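Local coordinates for protein MJ fibrillarin homologue (Methanocaldococcus jannaschii, PDB 1FBN) that probably transfers methyl groups from S-adenosyl-L-methionine to ribose 2'-hydroxyls of rRNA and tRNA, at sites chosen by a guide RNA, at residues A[158-163]-A[203-208]; A[11-16]-A[50-55]. One frame throughout, in Å; residues are numbered along the deposited sequence.

Contact 1: A[158-163]-A[203-208]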
loop_
_atom_site.group_PDB
_atom_site.type_symbol
_atom_site.label_atom_id
_atom_site.label_comp_id
_atom_site.label_asym_id
_atom_site.label_seq_id
_atom_site.Cartn_x
_atom_site.Cartn_y
_atom_site.Cartn_z
ATOM N N GLU A 158 -11.279 -11.256 -5.779
ATOM C CA GLU A 158 -11.512 -11.364 -7.219
ATOM C C GLU A 158 -11.150 -10.052 -7.914
ATOM O O GLU A 158 -10.735 -10.061 -9.070
ATOM C CB GLU A 158 -12.958 -11.771 -7.543
ATOM C CG GLU A 158 -13.992 -10.670 -7.358
ATOM C CD GLU A 158 -15.270 -10.911 -8.151
ATOM O OE1 GLU A 158 -15.320 -10.497 -9.332
ATOM O OE2 GLU A 158 -16.223 -11.502 -7.594
ATOM N N ILE A 159 -11.289 -8.935 -7.201
ATOM C CA ILE A 159 -10.939 -7.633 -7.766
ATOM C C ILE A 159 -9.430 -7.573 -8.018
ATOM O O ILE A 159 -9.000 -7.077 -9.057
ATOM C CB ILE A 159 -11.368 -6.444 -6.854
ATOM C CG1 ILE A 159 -12.887 -6.255 -6.892
ATOM C CG2 ILE A 159 -10.690 -5.148 -7.309
ATOM C CD1 ILE A 159 -13.380 -5.147 -5.979
ATOM N N LEU A 160 -8.634 -8.089 -7.080
ATOM C CA LEU A 160 -7.180 -8.091 -7.235
ATOM C C LEU A 160 -6.801 -8.970 -8.416
ATOM O O LEU A 160 -5.936 -8.607 -9.211
ATOM C CB LEU A 160 -6.485 -8.615 -5.972
ATOM C CG LEU A 160 -4.945 -8.640 -5.982
ATOM C CD1 LEU A 160 -4.390 -7.222 -5.981
ATOM C CD2 LEU A 160 -4.414 -9.396 -4.777
ATOM N N ILE A 161 -7.471 -10.117 -8.529
ATOM C CA ILE A 161 -7.219 -11.078 -9.603
ATOM C C ILE A 161 -7.585 -10.485 -10.952
ATOM O O ILE A 161 -6.831 -10.609 -11.914
ATOM C CB ILE A 161 -8.008 -12.397 -9.385
ATOM C CG1 ILE A 161 -7.464 -13.139 -8.160
ATOM C CG2 ILE A 161 -7.923 -13.289 -10.623
ATOM C CD1 ILE A 161 -8.333 -14.290 -7.707
ATOM N N LYS A 162 -8.729 -9.809 -11.002
ATOM C CA LYS A 162 -9.206 -9.183 -12.232
ATOM C C LYS A 162 -8.225 -8.097 -12.691
ATOM O O LYS A 162 -7.867 -8.023 -13.868
ATOM C CB LYS A 162 -10.595 -8.583 -12.002
ATOM C CG LYS A 162 -11.398 -8.367 -13.266
ATOM C CD LYS A 162 -12.759 -7.747 -12.969
ATOM C CE LYS A 162 -13.573 -8.589 -12.006
ATOM N NZ LYS A 162 -14.892 -7.964 -11.751
ATOM N N ASN A 163 -7.769 -7.279 -11.748
ATOM C CA ASN A 163 -6.827 -6.213 -12.054
ATOM C C ASN A 163 -5.433 -6.739 -12.382
ATOM O O ASN A 163 -4.699 -6.118 -13.148
ATOM C CB ASN A 163 -6.778 -5.204 -10.908
ATOM C CG ASN A 163 -7.929 -4.214 -10.960
ATOM O OD1 ASN A 163 -7.783 -3.114 -11.497
ATOM N ND2 ASN A 163 -9.081 -4.602 -10.418
ATOM N N GLY A 203 -6.318 -18.088 -8.139
ATOM C CA GLY A 203 -6.391 -17.008 -9.107
ATOM C C GLY A 203 -5.111 -16.728 -9.874
ATOM O O GLY A 203 -5.143 -16.031 -10.889
ATOM N N GLY A 204 -3.983 -17.235 -9.383
ATOM C CA GLY A 204 -2.725 -17.023 -10.075
ATOM C C GLY A 204 -1.594 -16.450 -9.242
ATOM O O GLY A 204 -0.542 -16.110 -9.780
ATOM N N PHE A 205 -1.803 -16.336 -7.934
ATOM C CA PHE A 205 -0.784 -15.805 -7.033
ATOM C C PHE A 205 -0.074 -16.877 -6.217
ATOM O O PHE A 205 -0.664 -17.894 -5.865
ATOM C CB PHE A 205 -1.407 -14.813 -6.042
ATOM C CG PHE A 205 -1.681 -13.460 -6.621
ATOM C CD1 PHE A 205 -0.643 -12.550 -6.810
ATOM C CD2 PHE A 205 -2.980 -13.079 -6.942
ATOM C CE1 PHE A 205 -0.893 -11.279 -7.310
ATOM C CE2 PHE A 205 -3.246 -11.805 -7.445
ATOM C CZ PHE A 205 -2.198 -10.902 -7.628
ATOM N N LYS A 206 1.202 -16.640 -5.935
ATOM C CA LYS A 206 1.993 -17.527 -5.088
ATOM C C LYS A 206 2.244 -16.638 -3.874
ATOM O O LYS A 206 2.920 -15.615 -3.981
ATOM C CB LYS A 206 3.316 -17.918 -5.756
ATOM C CG LYS A 206 4.192 -18.832 -4.896
ATOM C CD LYS A 206 5.446 -19.288 -5.641
ATOM C CE LYS A 206 6.444 -19.986 -4.720
ATOM N NZ LYS A 206 5.945 -21.302 -4.215
ATOM N N ILE A 207 1.634 -16.989 -2.746
ATOM C CA ILE A 207 1.767 -16.191 -1.527
ATOM C C ILE A 207 3.169 -16.265 -0.923
ATOM O O ILE A 207 3.621 -17.339 -0.512
ATOM C CB ILE A 207 0.704 -16.593 -0.477
ATOM C CG1 ILE A 207 -0.707 -16.501 -1.084
ATOM C CG2 ILE A 207 0.831 -15.715 0.768
ATOM C CD1 ILE A 207 -1.102 -15.122 -1.613
ATOM N N VAL A 208 3.846 -15.115 -0.876
ATOM C CA VAL A 208 5.209 -15.030 -0.352
ATOM C C VAL A 208 5.352 -14.330 0.999
ATOM O O VAL A 208 6.424 -14.361 1.599
ATOM C CB VAL A 208 6.194 -14.389 -1.379
ATOM C CG1 VAL A 208 6.299 -15.273 -2.620
ATOM C CG2 VAL A 208 5.753 -12.979 -1.756
#
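In the Rossmann-like methyltransferase fold, Leu160 and Ile161 of helix 156-167 meet Gly203 and Phe205, which flank the turn from helix 189-203 into strand 205-212. Leu160 has CG anti to its own N (chi1 -179°), and this carries the branch obliquely to the CE2-CZ end of the Phe205 ring: Leu160 CD2 lies 3.8 Å from Phe205 CE2, and Leu160 CG is 3.9 Å from Phe205 CZ. Ile161 comes at the ring edge, with CG1 4.5 Å from Phe205 CE2, while Ile161 CD1 rests 3.6 Å from Gly203 CA. Glycine suits that place, since a beta carbon would collide with CD1. Gly204, at positive phi, closes the helix in a Schellman motif, again a glycine's task. Were Leu160 replaced by a serine, the isobutyl group would be gone and the CE2-CZ side of Phe205 would probably lose apolar cover, opening a gap beside Leu200. On its own helix, Asn163 ND2 bonds to Ile159 O at 2.8 Å, on the opposite face of that carbonyl from Asn163 N. Leu160 also packs on Ile147 and Glu149 of strand 144-149 and on Leu200 of helix 189-203, while Phe205 meets the ring of Trp227 on the neighbouring strand 220-227.

Contact 2: A[11-16]-A[50-55]; sequences ENIYEV and RIWNPN
Asn53 OD1 is gripped by two donors from Asn55, just beyond Trp52 and Ile51, the residues of segment 50-55 that touch Ile13 and Val16. The backbone N of Asn55 gives a bond of 2.9 Å to Asn53 OD1, arriving 43° out of the carbonyl plane; this makes an Asx turn. The amide of Asn55 adds a second, with ND2 3.1 Å from Asn53 OD1, in the carbonyl plane and on a lone pair. A short amide side chain is well suited to reaching the backbone two residues on, and the ring of Pro54 between them holds phi near -66°, which is compatible with this turn.

The contact itself is apolar and light. Ile13 brings its methyl CG2 to the edge of the indole, 4.4 Å from Trp52 CZ3, near the ring plane, and Ile13 CD1 is equally far, 4.4 Å, from Trp52 CZ3. A beta-branched residue suits a strand and offers both arms to the broad ring. Val16 CG2 meets Ile51 CD1 at 4.2 Å; the bend of Ile51 at chi2 (-57°) carries CD1 to the valine although the isoleucine's CB does not head that way.

The side chain of Trp52 lies about 5 Å from that of Thr88, a predicted S-adenosyl-L-methionine-binding residue, which places the N-terminal sheet's packing close to the probable cofactor pocket. The two segments are not adjacent strands: strand 25-28 runs between them, its Ala26 bonded through the backbone to Tyr14 and its Thr27 to Arg50, with Val16 paired to Arg24 just ahead of the strand, so the side chains reach across it. Trp52 is further enclosed by helix 58-64, through Leu59, Ala60 and Ile63, and by helix 87-95, where it stacks on His91 and touches Ile95.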
loop_
_atom_site.group_PDB
_atom_site.type_symbol
_atom_site.label_atom_id
_atom_site.label_comp_id
_atom_site.label_asym_id
_atom_site.label_seq_id
_atom_site.Cartn_x
_atom_site.Cartn_y
_atom_site.Cartn_z
ATOM N N GLU A 11 13.975 -0.626 -0.040
ATOM C CA GLU A 11 14.500 0.328 -1.012
ATOM C C GLU A 11 13.761 1.654 -0.867
ATOM O O GLU A 11 12.556 1.737 -1.104
ATOM C CB GLU A 11 14.395 -0.188 -2.452
ATOM C CG GLU A 11 15.034 0.774 -3.463
ATOM C CD GLU A 11 15.050 0.249 -4.888
ATOM O OE1 GLU A 11 15.673 -0.806 -5.132
ATOM O OE2 GLU A 11 14.457 0.906 -5.771
ATOM N N ASN A 12 14.493 2.678 -0.441
ATOM C CA ASN A 12 13.946 4.018 -0.248
ATOM C C ASN A 12 12.908 4.120 0.881
ATOM O O ASN A 12 11.969 4.911 0.812
ATOM C CB ASN A 12 13.396 4.579 -1.568
ATOM C CG ASN A 12 13.436 6.107 -1.627
ATOM O OD1 ASN A 12 12.801 6.723 -2.491
ATOM N ND2 ASN A 12 14.188 6.721 -0.717
ATOM N N ILE A 13 13.068 3.273 1.896
ATOM C CA ILE A 13 12.221 3.282 3.090
ATOM C C ILE A 13 13.243 3.414 4.222
ATOM O O ILE A 13 14.358 2.900 4.112
ATOM C CB ILE A 13 11.392 1.982 3.254
ATOM C CG1 ILE A 13 10.423 1.826 2.082
ATOM C CG2 ILE A 13 10.585 2.034 4.552
ATOM C CD1 ILE A 13 9.557 0.608 2.177
ATOM N N TYR A 14 12.886 4.100 5.301
ATOM C CA TYR A 14 13.851 4.311 6.374
ATOM C C TYR A 14 13.417 3.906 7.767
ATOM O O TYR A 14 12.291 4.173 8.189
ATOM C CB TYR A 14 14.318 5.779 6.362
ATOM C CG TYR A 14 14.860 6.182 5.012
ATOM C CD1 TYR A 14 14.006 6.639 4.009
ATOM C CD2 TYR A 14 16.199 5.967 4.685
ATOM C CE1 TYR A 14 14.462 6.852 2.715
ATOM C CE2 TYR A 14 16.665 6.179 3.391
ATOM C CZ TYR A 14 15.788 6.614 2.409
ATOM O OH TYR A 14 16.224 6.777 1.118
ATOM N N GLU A 15 14.319 3.222 8.465
ATOM C CA GLU A 15 14.077 2.802 9.837
ATOM C C GLU A 15 14.578 3.924 10.731
ATOM O O GLU A 15 15.712 4.381 10.578
ATOM C CB GLU A 15 14.855 1.533 10.155
ATOM C CG GLU A 15 14.650 1.044 11.562
ATOM C CD GLU A 15 15.488 -0.170 11.858
ATOM O OE1 GLU A 15 16.678 0.008 12.186
ATOM O OE2 GLU A 15 14.965 -1.298 11.745
ATOM N N VAL A 16 13.726 4.382 11.644
ATOM C CA VAL A 16 14.087 5.456 12.557
ATOM C C VAL A 16 14.195 4.947 13.993
ATOM O O VAL A 16 13.200 4.527 14.591
ATOM C CB VAL A 16 13.063 6.608 12.503
ATOM C CG1 VAL A 16 13.476 7.715 13.458
ATOM C CG2 VAL A 16 12.940 7.146 11.082
ATOM N N ARG A 50 9.411 11.777 6.581
ATOM C CA ARG A 50 8.058 11.773 7.122
ATOM C C ARG A 50 7.779 10.503 7.907
ATOM O O ARG A 50 7.801 9.407 7.346
ATOM C CB ARG A 50 7.025 11.902 6.000
ATOM C CG ARG A 50 7.125 13.169 5.183
ATOM C CD ARG A 50 5.814 13.433 4.467
ATOM N NE ARG A 50 5.519 12.390 3.500
ATOM C CZ ARG A 50 4.346 11.778 3.366
ATOM N NH1 ARG A 50 3.312 12.089 4.139
ATOM N NH2 ARG A 50 4.211 10.843 2.441
ATOM N N ILE A 51 7.515 10.654 9.202
ATOM C CA ILE A 51 7.214 9.513 10.060
ATOM C C ILE A 51 5.930 8.860 9.554
ATOM O O ILE A 51 4.877 9.492 9.493
ATOM C CB ILE A 51 7.065 9.945 11.541
ATOM C CG1 ILE A 51 8.394 10.509 12.061
ATOM C CG2 ILE A 51 6.595 8.781 12.401
ATOM C CD1 ILE A 51 9.583 9.568 11.939
ATOM N N TRP A 52 6.061 7.601 9.151
ATOM C CA TRP A 52 4.972 6.795 8.597
ATOM C C TRP A 52 4.188 6.089 9.711
ATOM O O TRP A 52 4.556 5.001 10.150
ATOM C CB TRP A 52 5.597 5.778 7.638
ATOM C CG TRP A 52 4.688 5.162 6.621
ATOM C CD1 TRP A 52 3.331 5.309 6.511
ATOM C CD2 TRP A 52 5.082 4.270 5.572
ATOM N NE1 TRP A 52 2.859 4.555 5.458
ATOM C CE2 TRP A 52 3.913 3.909 4.865
ATOM C CE3 TRP A 52 6.315 3.740 5.163
ATOM C CZ2 TRP A 52 3.940 3.039 3.769
ATOM C CZ3 TRP A 52 6.341 2.873 4.070
ATOM C CH2 TRP A 52 5.159 2.533 3.387
ATOM N N ASN A 53 3.089 6.706 10.131
ATOM C CA ASN A 53 2.246 6.192 11.213
ATOM C C ASN A 53 1.475 4.897 10.896
ATOM O O ASN A 53 0.573 4.893 10.058
ATOM C CB ASN A 53 1.272 7.297 11.651
ATOM C CG ASN A 53 0.595 7.010 12.989
ATOM O OD1 ASN A 53 0.581 5.879 13.477
ATOM N ND2 ASN A 53 0.028 8.049 13.588
ATOM N N PRO A 54 1.808 3.788 11.588
ATOM C CA PRO A 54 1.154 2.488 11.395
ATOM C C PRO A 54 -0.314 2.482 11.824
ATOM O O PRO A 54 -1.081 1.615 11.415
ATOM C CB PRO A 54 1.995 1.550 12.262
ATOM C CG PRO A 54 2.507 2.446 13.342
ATOM C CD PRO A 54 2.902 3.673 12.569
ATOM N N ASN A 55 -0.692 3.437 12.668
ATOM C CA ASN A 55 -2.073 3.555 13.132
ATOM C C ASN A 55 -2.933 4.227 12.061
ATOM O O ASN A 55 -4.162 4.180 12.118
ATOM C CB ASN A 55 -2.137 4.386 14.416
ATOM C CG ASN A 55 -1.440 3.720 15.578
ATOM O OD1 ASN A 55 -1.935 2.739 16.131
ATOM N ND2 ASN A 55 -0.285 4.254 15.963
#

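Overall arrangement
Starting from the N terminus, contact 2 comes first: 11-16 and 50-55 close a loop of 33 residues that holds strands 25-28 and 41-44 and no helix, so it gathers the later strands of the antiparallel N-terminal sheet and the exit toward helix 58-64. The chain then lays down four of the parallel strands of the central sheet, 77-81 to 144-149, before contact 1, where 158-163 and 203-208 enclose strand 172-179 and helix 189-203 and join a helix to the outermost strand 205-212. The two loops follow in series, neither nesting nor crossing. The centres of contacts 1 and 2 are 27 Å apart, on opposite sides of the chain's centre; their nearest atoms are about 15 Å apart.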